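Malate dehydrogenase (Naegleria fowleri, PDB 6UM4) probably catalyses the reversible NAD-dependent oxidation of malate to oxaloacetate. Local coordinates at residues A[300-304]-A[305-309]; A[191-194]-A[195-198]; A[166-169]-A[170-174]. One frame throughout, in Å; residues are numbered along the deposited sequence.

Interaction 1: A[300-304]-A[305-309]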
loop_
_atom_site.group_PDB
_atom_site.type_symbol
_atom_site.label_atom_id
_atom_site.label_comp_id
_atom_site.label_asym_id
_atom_site.label_seq_id
_atom_site.Cartn_x
_atom_site.Cartn_y
_atom_site.Cartn_z
ATOM N N ASN A 300 -13.208 -26.956 -20.286
ATOM C CA ASN A 300 -12.577 -25.824 -19.620
ATOM C C ASN A 300 -11.204 -25.613 -20.231
ATOM O O ASN A 300 -10.422 -26.561 -20.353
ATOM C CB ASN A 300 -12.491 -26.059 -18.110
ATOM C CG ASN A 300 -12.082 -24.813 -17.353
ATOM O OD1 ASN A 300 -10.945 -24.342 -17.471
ATOM N ND2 ASN A 300 -13.040 -24.215 -16.650
ATOM N N VAL A 301 -10.900 -24.356 -20.557
ATOM C CA VAL A 301 -9.690 -24.027 -21.304
ATOM C C VAL A 301 -8.393 -24.398 -20.576
ATOM O O VAL A 301 -7.364 -24.586 -21.232
ATOM C CB VAL A 301 -9.706 -22.525 -21.668
ATOM C CG1 VAL A 301 -9.495 -21.673 -20.422
ATOM C CG2 VAL A 301 -8.649 -22.217 -22.726
ATOM N N ILE A 302 -8.399 -24.519 -19.245
ATOM C CA ILE A 302 -7.143 -24.844 -18.571
ATOM C C ILE A 302 -6.723 -26.296 -18.780
ATOM O O ILE A 302 -5.615 -26.675 -18.379
ATOM C CB ILE A 302 -7.175 -24.531 -17.059
ATOM C CG1 ILE A 302 -8.122 -25.464 -16.300
ATOM C CG2 ILE A 302 -7.536 -23.057 -16.792
ATOM C CD1 ILE A 302 -7.929 -25.430 -14.788
ATOM N N ASN A 303 -7.563 -27.114 -19.407
ATOM C CA ASN A 303 -7.135 -28.445 -19.837
ATOM C C ASN A 303 -6.416 -28.406 -21.175
ATOM O O ASN A 303 -5.733 -29.372 -21.536
ATOM C CB ASN A 303 -8.343 -29.376 -19.986
ATOM C CG ASN A 303 -9.118 -29.574 -18.693
ATOM O OD1 ASN A 303 -8.543 -29.675 -17.620
ATOM N ND2 ASN A 303 -10.438 -29.609 -18.801
ATOM N N ASP A 304 -6.593 -27.328 -21.929
ATOM C CA ASP A 304 -6.125 -27.227 -23.308
ATOM C C ASP A 304 -4.633 -26.922 -23.312
ATOM O O ASP A 304 -4.222 -25.781 -23.055
ATOM C CB ASP A 304 -6.929 -26.164 -24.050
ATOM C CG ASP A 304 -6.564 -26.064 -25.516
ATOM O OD1 ASP A 304 -5.577 -26.701 -25.941
ATOM O OD2 ASP A 304 -7.290 -25.374 -26.259
ATOM N N GLU A 305 -3.820 -27.937 -23.642
ATOM C CA GLU A 305 -2.371 -27.787 -23.597
ATOM C C GLU A 305 -1.856 -26.788 -24.625
ATOM O O GLU A 305 -0.775 -26.222 -24.433
ATOM C CB GLU A 305 -1.700 -29.152 -23.812
ATOM C CG GLU A 305 -0.178 -29.173 -23.675
ATOM C CD GLU A 305 0.420 -30.467 -24.218
ATOM O OE1 GLU A 305 -0.049 -31.559 -23.815
ATOM O OE2 GLU A 305 1.334 -30.390 -25.073
ATOM N N GLN A 306 -2.589 -26.559 -25.714
ATOM C CA GLN A 306 -2.128 -25.569 -26.682
ATOM C C GLN A 306 -2.322 -24.156 -26.152
ATOM O O GLN A 306 -1.468 -23.285 -26.364
ATOM C CB GLN A 306 -2.839 -25.772 -28.015
ATOM C CG GLN A 306 -2.534 -27.142 -28.601
ATOM C CD GLN A 306 -2.997 -27.293 -30.039
ATOM O OE1 GLN A 306 -3.629 -26.390 -30.601
ATOM N NE2 GLN A 306 -2.684 -28.446 -30.647
ATOM N N TRP A 307 -3.438 -23.903 -25.466
ATOM C CA TRP A 307 -3.623 -22.597 -24.847
ATOM C C TRP A 307 -2.583 -22.378 -23.753
ATOM O O TRP A 307 -2.008 -21.289 -23.634
ATOM C CB TRP A 307 -5.033 -22.481 -24.272
ATOM C CG TRP A 307 -5.236 -21.230 -23.444
ATOM C CD1 TRP A 307 -5.478 -19.970 -23.908
ATOM C CD2 TRP A 307 -5.200 -21.130 -22.013
ATOM N NE1 TRP A 307 -5.608 -19.092 -22.854
ATOM C CE2 TRP A 307 -5.445 -19.780 -21.680
ATOM C CE3 TRP A 307 -5.008 -22.053 -20.982
ATOM C CZ2 TRP A 307 -5.483 -19.328 -20.362
ATOM C CZ3 TRP A 307 -5.047 -21.603 -19.673
ATOM C CH2 TRP A 307 -5.282 -20.254 -19.374
ATOM N N ILE A 308 -2.316 -23.415 -22.959
ATOM C CA ILE A 308 -1.284 -23.326 -21.929
ATOM C C ILE A 308 0.037 -22.926 -22.559
ATOM O O ILE A 308 0.703 -21.985 -22.114
ATOM C CB ILE A 308 -1.156 -24.667 -21.184
ATOM C CG1 ILE A 308 -2.431 -24.968 -20.408
ATOM C CG2 ILE A 308 0.056 -24.652 -20.262
ATOM C CD1 ILE A 308 -2.346 -26.243 -19.634
ATOM N N THR A 309 0.420 -23.634 -23.622
ATOM C CA THR A 309 1.734 -23.449 -24.223
ATOM C C THR A 309 1.820 -22.137 -24.990
ATOM O O THR A 309 2.846 -21.446 -24.942
ATOM C CB THR A 309 2.043 -24.620 -25.150
ATOM O OG1 THR A 309 2.101 -25.823 -24.376
ATOM C CG2 THR A 309 3.398 -24.414 -25.814
#

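Interaction 2: A[191-194]-A[195-198]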
loop_
_atom_site.group_PDB
_atom_site.type_symbol
_atom_site.label_atom_id
_atom_site.label_comp_id
_atom_site.label_asym_id
_atom_site.label_seq_id
_atom_site.Cartn_x
_atom_site.Cartn_y
_atom_site.Cartn_z
ATOM N N ARG A 191 25.280 -10.043 -18.651
ATOM C CA ARG A 191 24.418 -10.878 -17.820
ATOM C C ARG A 191 25.213 -11.535 -16.700
ATOM O O ARG A 191 24.738 -11.627 -15.562
ATOM C CB ARG A 191 23.718 -11.942 -18.658
ATOM C CG ARG A 191 23.071 -13.022 -17.797
ATOM C CD ARG A 191 22.348 -14.090 -18.610
ATOM N NE ARG A 191 22.013 -15.253 -17.789
ATOM C CZ ARG A 191 22.648 -16.418 -17.852
ATOM N NH1 ARG A 191 23.648 -16.582 -18.712
ATOM N NH2 ARG A 191 22.279 -17.418 -17.065
ATOM N N ALA A 192 26.436 -11.981 -16.998
ATOM C CA ALA A 192 27.260 -12.630 -15.981
ATOM C C ALA A 192 27.650 -11.650 -14.879
ATOM O O ALA A 192 27.704 -12.015 -13.697
ATOM C CB ALA A 192 28.505 -13.231 -16.627
ATOM N N ASP A 193 27.935 -10.403 -15.254
ATOM C CA ASP A 193 28.284 -9.379 -14.277
ATOM C C ASP A 193 27.114 -9.090 -13.350
ATOM O O ASP A 193 27.305 -8.817 -12.156
ATOM C CB ASP A 193 28.722 -8.119 -15.016
ATOM C CG ASP A 193 30.131 -8.226 -15.527
ATOM O OD1 ASP A 193 30.964 -8.855 -14.835
ATOM O OD2 ASP A 193 30.380 -7.756 -16.656
ATOM N N VAL A 194 25.895 -9.119 -13.891
ATOM C CA VAL A 194 24.710 -8.922 -13.066
ATOM C C VAL A 194 24.624 -10.013 -12.011
ATOM O O VAL A 194 24.264 -9.755 -10.854
ATOM C CB VAL A 194 23.442 -8.885 -13.943
ATOM C CG1 VAL A 194 22.184 -8.959 -13.080
ATOM C CG2 VAL A 194 23.430 -7.644 -14.825
ATOM N N MET A 195 24.926 -11.255 -12.401
ATOM C CA MET A 195 24.910 -12.352 -11.441
ATOM C C MET A 195 26.024 -12.218 -10.408
ATOM O O MET A 195 25.786 -12.394 -9.207
ATOM C CB MET A 195 25.010 -13.686 -12.170
ATOM C CG MET A 195 24.004 -13.766 -13.279
ATOM S SD MET A 195 22.723 -14.936 -12.874
ATOM C CE MET A 195 21.532 -14.566 -14.163
ATOM N N LYS A 196 27.249 -11.909 -10.856
ATOM C CA LYS A 196 28.382 -11.874 -9.933
ATOM C C LYS A 196 28.321 -10.669 -9.004
ATOM O O LYS A 196 28.585 -10.795 -7.802
ATOM C CB LYS A 196 29.702 -11.874 -10.710
ATOM C CG LYS A 196 29.878 -13.098 -11.601
ATOM C CD LYS A 196 31.304 -13.231 -12.103
ATOM C CE LYS A 196 31.437 -12.823 -13.556
ATOM N NZ LYS A 196 32.782 -13.230 -14.082
ATOM N N ASP A 197 27.985 -9.493 -9.536
ATOM C CA ASP A 197 27.900 -8.308 -8.687
ATOM C C ASP A 197 26.819 -8.466 -7.628
ATOM O O ASP A 197 27.010 -8.069 -6.473
ATOM C CB ASP A 197 27.659 -7.058 -9.530
ATOM C CG ASP A 197 28.846 -6.716 -10.411
ATOM O OD1 ASP A 197 29.925 -7.323 -10.217
ATOM O OD2 ASP A 197 28.708 -5.827 -11.279
ATOM N N ASN A 198 25.673 -9.037 -7.997
ATOM C CA ASN A 198 24.636 -9.241 -6.993
ATOM C C ASN A 198 25.022 -10.348 -6.018
ATOM O O ASN A 198 24.748 -10.248 -4.817
ATOM C CB ASN A 198 23.305 -9.539 -7.672
ATOM C CG ASN A 198 22.615 -8.287 -8.143
ATOM O OD1 ASN A 198 22.010 -7.561 -7.353
ATOM N ND2 ASN A 198 22.736 -7.995 -9.434
#

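Interaction 3: A[166-169]-A[170-174]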
loop_
_atom_site.group_PDB
_atom_site.type_symbol
_atom_site.label_atom_id
_atom_site.label_comp_id
_atom_site.label_asym_id
_atom_site.label_seq_id
_atom_site.Cartn_x
_atom_site.Cartn_y
_atom_site.Cartn_z
ATOM N N SER A 166 24.398 0.708 6.832
ATOM C CA SER A 166 25.324 -0.341 7.248
ATOM C C SER A 166 24.594 -1.661 7.389
ATOM O O SER A 166 23.705 -1.789 8.241
ATOM C CB SER A 166 25.978 -0.020 8.583
ATOM O OG SER A 166 26.334 -1.252 9.200
ATOM N N GLU A 167 25.022 -2.655 6.609
ATOM C CA GLU A 167 24.389 -3.962 6.678
ATOM C C GLU A 167 24.570 -4.568 8.058
ATOM O O GLU A 167 23.653 -5.203 8.589
ATOM C CB GLU A 167 24.952 -4.872 5.588
ATOM C CG GLU A 167 24.542 -4.398 4.195
ATOM C CD GLU A 167 25.291 -5.086 3.074
ATOM O OE1 GLU A 167 26.269 -5.810 3.371
ATOM O OE2 GLU A 167 24.892 -4.900 1.894
ATOM N N ASN A 168 25.731 -4.345 8.676
ATOM C CA ASN A 168 25.915 -4.827 10.040
ATOM C C ASN A 168 24.872 -4.226 10.986
ATOM O O ASN A 168 24.200 -4.957 11.721
ATOM C CB ASN A 168 27.330 -4.515 10.527
ATOM C CG ASN A 168 27.636 -5.168 11.863
ATOM O OD1 ASN A 168 27.955 -6.358 11.938
ATOM N ND2 ASN A 168 27.543 -4.392 12.927
ATOM N N ASP A 169 24.681 -2.903 10.947
ATOM C CA ASP A 169 23.668 -2.309 11.829
ATOM C C ASP A 169 22.260 -2.768 11.455
ATOM O O ASP A 169 21.438 -3.046 12.341
ATOM C CB ASP A 169 23.739 -0.769 11.832
ATOM C CG ASP A 169 24.995 -0.207 12.543
ATOM O OD1 ASP A 169 25.572 -0.884 13.426
ATOM O OD2 ASP A 169 25.384 0.951 12.252
ATOM N N ALA A 170 21.976 -2.874 10.153
ATOM C CA ALA A 170 20.616 -3.149 9.690
ATOM C C ALA A 170 20.069 -4.458 10.255
ATOM O O ALA A 170 18.934 -4.506 10.745
ATOM C CB ALA A 170 20.582 -3.166 8.158
ATOM N N PHE A 171 20.866 -5.526 10.221
ATOM C CA PHE A 171 20.367 -6.853 10.565
ATOM C C PHE A 171 20.448 -7.188 12.044
ATOM O O PHE A 171 19.962 -8.256 12.433
ATOM C CB PHE A 171 21.128 -7.928 9.794
ATOM C CG PHE A 171 20.897 -7.884 8.321
ATOM C CD1 PHE A 171 19.654 -8.182 7.798
ATOM C CD2 PHE A 171 21.917 -7.522 7.457
ATOM C CE1 PHE A 171 19.437 -8.148 6.430
ATOM C CE2 PHE A 171 21.712 -7.480 6.088
ATOM C CZ PHE A 171 20.463 -7.788 5.576
ATOM N N ARG A 172 21.047 -6.322 12.867
ATOM C CA ARG A 172 21.081 -6.540 14.309
ATOM C C ARG A 172 19.679 -6.823 14.830
ATOM O O ARG A 172 18.753 -6.020 14.644
ATOM C CB ARG A 172 21.697 -5.324 15.036
ATOM C CG ARG A 172 21.629 -5.425 16.585
ATOM C CD ARG A 172 22.397 -4.324 17.334
ATOM N NE ARG A 172 23.747 -4.158 16.812
ATOM C CZ ARG A 172 24.119 -3.143 16.043
ATOM N NH1 ARG A 172 23.253 -2.188 15.734
ATOM N NH2 ARG A 172 25.352 -3.088 15.573
ATOM N N GLY A 173 19.531 -7.981 15.470
ATOM C CA GLY A 173 18.283 -8.390 16.075
ATOM C C GLY A 173 17.154 -8.679 15.111
ATOM O O GLY A 173 15.997 -8.723 15.533
ATOM N N ALA A 174 17.451 -8.932 13.839
ATOM C CA ALA A 174 16.386 -9.162 12.873
ATOM C C ALA A 174 15.687 -10.486 13.146
ATOM O O ALA A 174 16.339 -11.514 13.372
ATOM C CB ALA A 174 16.943 -9.138 11.452
#

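Interaction 1: A[300-304]-A[305-309]
The carbonyl oxygen of D304 accepts a bond from I308 N (3.0 Å), the opening turn of helix 305-317, and the chain reaches this point through the 3-10 turn 301-303. That turn is closed by N303 N on N300 O and by D304 N on V301 O. N300 starts it as an Asx turn: I302 N points at a lone pair of N300 OD1 within the plane of the amide, 3.1 Å away. D304 is the N-cap of the helix. With CG anti to its backbone N (chi1 -176°), the carboxylate comes round to the first turn, and OD1 accepts from Q306 N at 3.0 Å, met from above the carboxylate plane. Aspartate suits this place because a short acidic side chain can serve amide groups at a helix start that have no preceding carbonyl, and its charge probably suits the helix dipole.

The helix follows strand 292-293, an outer strand of a small antiparallel sheet in the C-terminal alpha/beta domain. W307 turns its indole back over the 3-10 turn, where V301 CG2 sits over one face in a CH-pi contact, 3.8 Å from the centroid of the five-membered ring. The branched valine can offer a methyl there because CG2 stands anti to its own N. I302 CG2 lies 4.1 Å from W307 CZ3, and I308 CD1 reaches I302 O at 3.5 Å. K263 of helix 250-264 and L288 touch W307, while F312 meets its ring farther along the helix. One residue past the cap, E305 O receives both T309 N and T309 OG1, from opposite faces of its plane.

Interaction 2: A[191-194]-A[195-198]
M195 and V194 bury more surface in this helical turn than their neighbours, with D193 next, and each meets the adjoining turn differently. M195 folds back along the helix, its chain bent at chi2 (-110°). This brings M195 CG to 3.2 Å from R191 O. M195 CE ends 3.7 Å from R191 NE. The flexible thioether thus lies obliquely against the guanidinium of R191, whose own chain runs extended to NE. Both side chains are also touched by E410 of helix 394-414, and M195 by P225, so a long unbranched apolar residue fits a place between several elements.

The backbone bonds M195 N to R191 O and K196 N to A192 O mark this as the first turns of an alpha helix, here helix 191-212, which connects strands 176-179 and 218-221 in a beta-alpha-beta unit of the Rossmann-type NAD-binding domain.

V194 supplies its carbonyl oxygen to two donors of N198. The side-chain ND2 reaches V194 O at 2.7 Å, nearly straight at 170° and with the oxygen in the amide plane; N198 N gives a longer bond of 3.3 Å from above the carbonyl plane. The branched valine sets one methyl, CG1, alongside the asparagine, 3.8 Å from ND2, while its side chain packs on R185 and M189. Asparagine suits this buried place because its other end, OD1, accepts from K183 N. D193 gives its backbone oxygen to D197 N, and its carboxylate OD2 receives a weak bond from E190 N; its OD1 stays 4.8 Å from K196 NZ, without a salt bridge, whereas D197 OD2 pairs with K183 NZ.

Interaction 3: A[166-169]-A[170-174]
D169 and R172 form the salt bridge of this short helix, 167-171, and of the turn that ends it, within the Rossmann-type NAD-binding domain. R172 NH2 donates to D169 OD1 at 3.1 Å, using the anti lone pair of that oxygen, the one pointing away from OD2. D169 OD1 meets the guanidinium at its edge and nearly in its plane, although the carboxylate plane is turned 53° from it. Arginine suits the site because its chain, bent at chi3 (-48°), can double back to an acid three residues earlier. N168 ND2 lies 3.7 Å from the same NH2, obliquely; the amide's OD1 is taken by K211.

Behind this pair stands the backbone. A170 N bonds S166 O at 2.8 Å and F171 N bonds E167 O at 3.2 Å, while R172 N reaches D169 O through a weak bond. D169 O also accepts from R132, tying the helix end to strand 129-134. The small side chain of A170 fits a buried place, with CB 3.4 Å from S166 O and L134 and T164 packed against it. The ring of F171 approaches E167 O with CD2 at 3.1 Å, obliquely, and packs on A208 and L209 of helix 191-212, an apolar face where an aromatic ring fits well; the carboxylate of E167 meets Q205 of that same helix.

The stretch begins with a cap and ends with a turn. F171 to A174 make a type II beta turn, in which G173 takes a positive phi that glycine adopts readily. At the start, S166 is the N-cap, and its OG accepts from D169 N at 2.9 Å, nearly straight at 177°.

All three contacts are partly buried. Interaction 1 is the most peripheral, its centre about 27 Å from the chain centre and half of its touching residues exposed; interactions 2 and 3 lie nearer, at about 19 and 20 Å, with fewer exposed residues. Those two belong to the NAD-binding domain and are joined indirectly: helix 191-212, which interaction 2 opens, packs farther along on F171 of interaction 3. Interaction 1 lies in the C-terminal domain, across the chain centre from interaction 3. Interactions 1 and 3 both begin helices with a side-chain N-cap, acidic in one, a hydroxyl in the other. Aromatic packing marks interaction 1, a salt bridge interaction 3, and a doubly held carbonyl interaction 2.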